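PDB 3FIQ: odorant-binding protein 1F from Rattus norvegicus, which is found in nasal epithelium and binds a wide variety of chemical odorants, as a secreted lipocalin. Local coordinates for residues 91-101 / 128-139. Sequence-based numbering, arbitrary orientation. Where two conformers were deposited one is given.
Sequences LKKTDDIIFFH and QKQELRKLAEEY
Phe-99 pushes the CD2-CE2-CZ rim of its ring against helix 128-138. Leu-135 CD1 comes in at the edge, 3.4 Å from Phe-99 CD2, and Gln-128 O lies at the edge near CZ. Leu-132 CA and Glu-131 CG approach the ring obliquely. The aliphatic part of Lys-92 crosses one face, with CD 3.6 Å above the ring plane and over its centre.

Lys-92 has CG anti to the backbone N (chi1 166°), and its chain is bent near the end. This carries NZ past the ring to Glu-131 OE1 at 2.8 Å, a salt bridge. NZ meets the syn side of the carboxylate, 27° out of its plane. A water joins Glu-131 OE2 to Leu-91 O, and a second joins Lys-92 NZ to Gln-128 NE2. With an alanine at Glu-131, Lys-92 NZ would probably lose its charged mate and its alkyl chain would be freer to swing off the Phe-99 ring.

At the helix end, Tyr-139 CD2 lies over one face of the His-101 ring, and the two rings meet obliquely. Leu-91 CD2 touches Tyr-139 OH at 3.4 Å. A water links His-101 NE2 to Tyr-139 O.

A classic beta bulge puts Leu-91 and Lys-92 opposite Phe-99, at a bend in the chain. Strand 97-101 and the helix run nearly parallel, 10° apart. This is the lipocalin pattern of a C-terminal helix against the outside of the barrel. Leu-132 and Leu-135 also touch strand 111-119, next to 97-105 in the sheet, and Leu-132 reaches Tyr-20 of strand 14-23.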
loop_
_atom_site.group_PDB
_atom_site.type_symbol
_atom_site.label_atom_id
_atom_site.label_comp_id
_atom_site.label_asym_id
_atom_site.label_seq_id
_atom_site.Cartn_x
_atom_site.Cartn_y
_atom_site.Cartn_z
ATOM N N LEU A 91 7.337 -2.647 6.283
ATOM C CA LEU A 91 7.947 -1.948 7.384
ATOM C C LEU A 91 7.473 -2.506 8.698
ATOM O O LEU A 91 8.187 -2.477 9.709
ATOM C CB LEU A 91 7.540 -0.468 7.424
ATOM C CG LEU A 91 7.848 0.446 6.334
ATOM C CD1 LEU A 91 7.270 1.844 6.610
ATOM C CD2 LEU A 91 9.357 0.511 6.152
ATOM N N LYS A 92 6.256 -2.994 8.763
ATOM C CA LYS A 92 5.707 -3.504 10.006
ATOM C C LYS A 92 4.660 -4.495 9.675
ATOM O O LYS A 92 3.923 -4.346 8.732
ATOM C CB LYS A 92 5.073 -2.407 10.844
ATOM C CG LYS A 92 4.170 -2.897 12.000
ATOM C CD LYS A 92 3.092 -1.871 12.343
ATOM C CE LYS A 92 1.997 -2.467 13.182
ATOM N NZ LYS A 92 2.422 -2.433 14.590
ATOM N N LYS A 93 4.564 -5.552 10.466
ATOM C CA LYS A 93 3.478 -6.476 10.209
ATOM C C LYS A 93 3.008 -7.140 11.509
ATOM O O LYS A 93 3.826 -7.460 12.387
ATOM C CB LYS A 93 3.801 -7.550 9.186
ATOM C CG LYS A 93 4.996 -8.383 9.436
ATOM C CD LYS A 93 5.033 -9.708 8.627
ATOM C CE LYS A 93 5.951 -10.650 9.411
ATOM N NZ LYS A 93 6.417 -11.819 8.711
ATOM N N THR A 94 1.694 -7.344 11.566
ATOM C CA THR A 94 1.002 -8.126 12.583
ATOM C C THR A 94 0.085 -9.045 11.804
ATOM O O THR A 94 0.064 -9.018 10.554
ATOM C CB THR A 94 0.185 -7.256 13.506
ATOM O OG1 THR A 94 -0.952 -6.713 12.801
ATOM C CG2 THR A 94 0.983 -6.106 14.016
ATOM N N ASP A 95 -0.683 -9.884 12.499
ATOM C CA ASP A 95 -1.528 -10.811 11.746
ATOM C C ASP A 95 -2.605 -10.085 10.941
ATOM O O ASP A 95 -3.033 -10.596 9.894
ATOM C CB ASP A 95 -2.152 -11.901 12.630
ATOM C CG ASP A 95 -3.109 -11.345 13.632
ATOM O OD1 ASP A 95 -2.629 -10.694 14.571
ATOM O OD2 ASP A 95 -4.339 -11.559 13.485
ATOM N N ASP A 96 -3.020 -8.895 11.381
ATOM C CA ASP A 96 -4.132 -8.228 10.689
ATOM C C ASP A 96 -3.849 -6.822 10.159
ATOM O O ASP A 96 -4.737 -6.205 9.613
ATOM C CB ASP A 96 -5.424 -8.253 11.525
ATOM C CG ASP A 96 -5.252 -7.602 12.834
ATOM O OD1 ASP A 96 -4.233 -6.934 12.998
ATOM O OD2 ASP A 96 -6.124 -7.754 13.705
ATOM N N ILE A 97 -2.596 -6.381 10.215
ATOM C CA ILE A 97 -2.180 -5.058 9.747
ATOM C C ILE A 97 -0.786 -5.197 9.151
ATOM O O ILE A 97 0.076 -5.789 9.760
ATOM C CB ILE A 97 -2.157 -4.030 10.893
ATOM C CG1 ILE A 97 -3.555 -3.803 11.486
ATOM C CG2 ILE A 97 -1.476 -2.769 10.417
ATOM C CD1 ILE A 97 -4.491 -3.086 10.552
ATOM N N ILE A 98 -0.559 -4.628 7.972
ATOM C CA ILE A 98 0.743 -4.481 7.336
ATOM C C ILE A 98 0.973 -3.057 6.977
ATOM O O ILE A 98 0.091 -2.436 6.363
ATOM C CB ILE A 98 0.882 -5.378 6.101
ATOM C CG1 ILE A 98 0.757 -6.832 6.534
ATOM C CG2 ILE A 98 2.246 -5.141 5.412
ATOM C CD1 ILE A 98 0.801 -7.829 5.369
ATOM N N PHE A 99 2.096 -2.490 7.392
ATOM C CA PHE A 99 2.588 -1.217 6.862
ATOM C C PHE A 99 3.591 -1.430 5.722
ATOM O O PHE A 99 4.624 -2.064 5.950
ATOM C CB PHE A 99 3.313 -0.411 7.925
ATOM C CG PHE A 99 2.460 0.117 9.084
ATOM C CD1 PHE A 99 1.098 -0.186 9.275
ATOM C CD2 PHE A 99 3.041 1.030 9.938
ATOM C CE1 PHE A 99 0.411 0.331 10.331
ATOM C CE2 PHE A 99 2.336 1.535 11.011
ATOM C CZ PHE A 99 1.060 1.190 11.214
ATOM N N PHE A 100 3.281 -1.023 4.499
ATOM C CA PHE A 100 4.172 -1.090 3.365
ATOM C C PHE A 100 4.784 0.271 3.123
ATOM O O PHE A 100 4.163 1.282 3.270
ATOM C CB PHE A 100 3.400 -1.424 2.072
ATOM C CG PHE A 100 2.928 -2.856 1.984
ATOM C CD1 PHE A 100 3.783 -3.852 1.641
ATOM C CD2 PHE A 100 1.576 -3.167 2.161
ATOM C CE1 PHE A 100 3.337 -5.157 1.488
ATOM C CE2 PHE A 100 1.138 -4.496 2.025
ATOM C CZ PHE A 100 2.065 -5.488 1.678
ATOM N N HIS A 101 6.039 0.281 2.697
ATOM C CA HIS A 101 6.684 1.450 2.183
ATOM C C HIS A 101 6.859 1.221 0.690
ATOM O O HIS A 101 7.217 0.120 0.248
ATOM C CB HIS A 101 8.058 1.620 2.778
ATOM C CG HIS A 101 8.761 2.825 2.285
ATOM N ND1 HIS A 101 9.794 2.763 1.373
ATOM C CD2 HIS A 101 8.621 4.128 2.600
ATOM C CE1 HIS A 101 10.227 3.983 1.124
ATOM N NE2 HIS A 101 9.537 4.826 1.852
ATOM N N GLN A 128 -1.048 2.196 17.062
ATOM C CA GLN A 128 -0.667 1.999 15.693
ATOM C C GLN A 128 -0.713 3.319 14.887
ATOM O O GLN A 128 0.129 3.532 14.024
ATOM C CB GLN A 128 -1.535 0.917 15.058
ATOM C CG GLN A 128 -1.354 -0.436 15.645
ATOM C CD GLN A 128 -2.412 -1.385 15.208
ATOM O OE1 GLN A 128 -3.554 -0.991 15.004
ATOM N NE2 GLN A 128 -2.037 -2.657 15.036
ATOM N N LYS A 129 -1.636 4.192 15.192
ATOM C CA LYS A 129 -1.701 5.500 14.568
ATOM C C LYS A 129 -0.464 6.309 14.882
ATOM O O LYS A 129 0.052 6.999 14.022
ATOM C CB LYS A 129 -2.975 6.233 15.012
ATOM C CG LYS A 129 -4.191 5.607 14.432
ATOM C CD LYS A 129 -5.430 6.429 14.699
ATOM C CE LYS A 129 -6.692 5.767 14.150
ATOM N NZ LYS A 129 -7.896 6.468 14.751
ATOM N N GLN A 130 -0.013 6.224 16.123
ATOM C CA GLN A 130 1.184 6.982 16.519
ATOM C C GLN A 130 2.406 6.396 15.893
ATOM O O GLN A 130 3.292 7.149 15.449
ATOM C CB GLN A 130 1.338 7.030 18.027
ATOM C CG GLN A 130 0.317 7.882 18.647
ATOM C CD GLN A 130 0.519 9.386 18.382
ATOM O OE1 GLN A 130 -0.151 9.988 17.514
ATOM N NE2 GLN A 130 1.424 10.009 19.145
ATOM N N GLU A 131 2.460 5.076 15.808
ATOM C CA GLU A 131 3.528 4.400 15.067
ATOM C C GLU A 131 3.562 4.863 13.602
ATOM O O GLU A 131 4.651 5.127 13.009
ATOM C CB GLU A 131 3.326 2.890 15.088
ATOM C CG GLU A 131 4.464 2.137 14.366
ATOM C CD GLU A 131 4.453 0.626 14.640
ATOM O OE1 GLU A 131 3.423 0.092 15.135
ATOM O OE2 GLU A 131 5.476 -0.010 14.346
ATOM N N LEU A 132 2.425 4.936 12.958
ATOM C CA LEU A 132 2.335 5.412 11.581
ATOM C C LEU A 132 2.870 6.803 11.468
ATOM O O LEU A 132 3.668 7.127 10.550
ATOM C CB LEU A 132 0.931 5.367 11.067
ATOM C CG LEU A 132 0.723 5.912 9.648
ATOM C CD1 LEU A 132 1.482 5.107 8.613
ATOM C CD2 LEU A 132 -0.750 5.923 9.293
ATOM N N ARG A 133 2.471 7.676 12.363
ATOM C CA ARG A 133 3.008 9.034 12.335
ATOM C C ARG A 133 4.510 9.107 12.518
ATOM O O ARG A 133 5.165 9.895 11.872
ATOM C CB ARG A 133 2.316 9.886 13.369
ATOM C CG ARG A 133 0.836 10.103 13.064
ATOM C CD ARG A 133 0.158 10.960 14.088
ATOM N NE ARG A 133 0.922 12.138 14.465
ATOM C CZ ARG A 133 0.855 13.329 13.867
ATOM N NH1 ARG A 133 0.039 13.540 12.836
ATOM N NH2 ARG A 133 1.602 14.317 14.319
ATOM N N LYS A 134 5.066 8.287 13.412
ATOM C CA LYS A 134 6.482 8.267 13.655
ATOM C C LYS A 134 7.233 7.762 12.445
ATOM O O LYS A 134 8.243 8.328 12.077
ATOM C CB LYS A 134 6.798 7.458 14.907
ATOM C CG LYS A 134 6.547 8.217 16.223
ATOM C CD LYS A 134 7.416 9.506 16.362
ATOM C CE LYS A 134 7.431 10.049 17.821
ATOM N NZ LYS A 134 8.053 11.401 17.966
ATOM N N LEU A 135 6.698 6.751 11.780
ATOM C CA LEU A 135 7.309 6.199 10.599
ATOM C C LEU A 135 7.331 7.191 9.435
ATOM O O LEU A 135 8.341 7.281 8.720
ATOM C CB LEU A 135 6.577 4.939 10.142
ATOM C CG LEU A 135 6.988 3.778 11.007
ATOM C CD1 LEU A 135 5.912 2.674 10.748
ATOM C CD2 LEU A 135 8.428 3.305 10.729
ATOM N N ALA A 136 6.220 7.910 9.234
ATOM C CA ALA A 136 6.144 8.893 8.217
ATOM C C ALA A 136 7.282 9.918 8.495
ATOM O O ALA A 136 7.942 10.350 7.573
ATOM C CB ALA A 136 4.720 9.567 8.187
ATOM N N GLU A 137 7.455 10.368 9.726
ATOM C CA GLU A 137 8.532 11.335 10.046
ATOM C C GLU A 137 9.881 10.777 9.669
ATOM O O GLU A 137 10.698 11.445 9.066
ATOM C CB GLU A 137 8.493 11.736 11.532
ATOM C CG GLU A 137 7.311 12.615 11.823
ATOM C CD GLU A 137 7.002 12.845 13.344
ATOM O OE1 GLU A 137 7.643 12.210 14.230
ATOM O OE2 GLU A 137 6.085 13.672 13.639
ATOM N N GLU A 138 10.072 9.530 10.032
ATOM C CA GLU A 138 11.321 8.875 9.768
ATOM C C GLU A 138 11.604 8.789 8.284
ATOM O O GLU A 138 12.785 8.906 7.893
ATOM C CB GLU A 138 11.364 7.479 10.387
ATOM C CG GLU A 138 11.438 7.383 11.893
ATOM C CD GLU A 138 11.312 5.927 12.313
ATOM O OE1 GLU A 138 11.722 5.060 11.491
ATOM O OE2 GLU A 138 10.817 5.649 13.436
ATOM N N TYR A 139 10.566 8.621 7.478
ATOM C CA TYR A 139 10.689 8.459 6.028
ATOM C C TYR A 139 10.490 9.814 5.290
ATOM O O TYR A 139 10.372 9.876 4.068
ATOM C CB TYR A 139 9.782 7.240 5.531
ATOM C CG TYR A 139 10.331 5.862 5.889
ATOM C CD1 TYR A 139 10.120 5.287 7.119
ATOM C CD2 TYR A 139 11.221 5.187 5.031
ATOM C CE1 TYR A 139 10.729 4.070 7.499
ATOM C CE2 TYR A 139 11.779 3.958 5.393
ATOM C CZ TYR A 139 11.558 3.421 6.617
ATOM O OH TYR A 139 12.176 2.224 6.976
HETATM O O HOH W 1 7.529 -1.051 12.525
HETATM O O HOH W 2 0.489 -3.447 16.607
HETATM O O HOH W 3 -4.121 -5.110 14.983
HETATM O O HOH W 4 10.774 7.522 2.417
#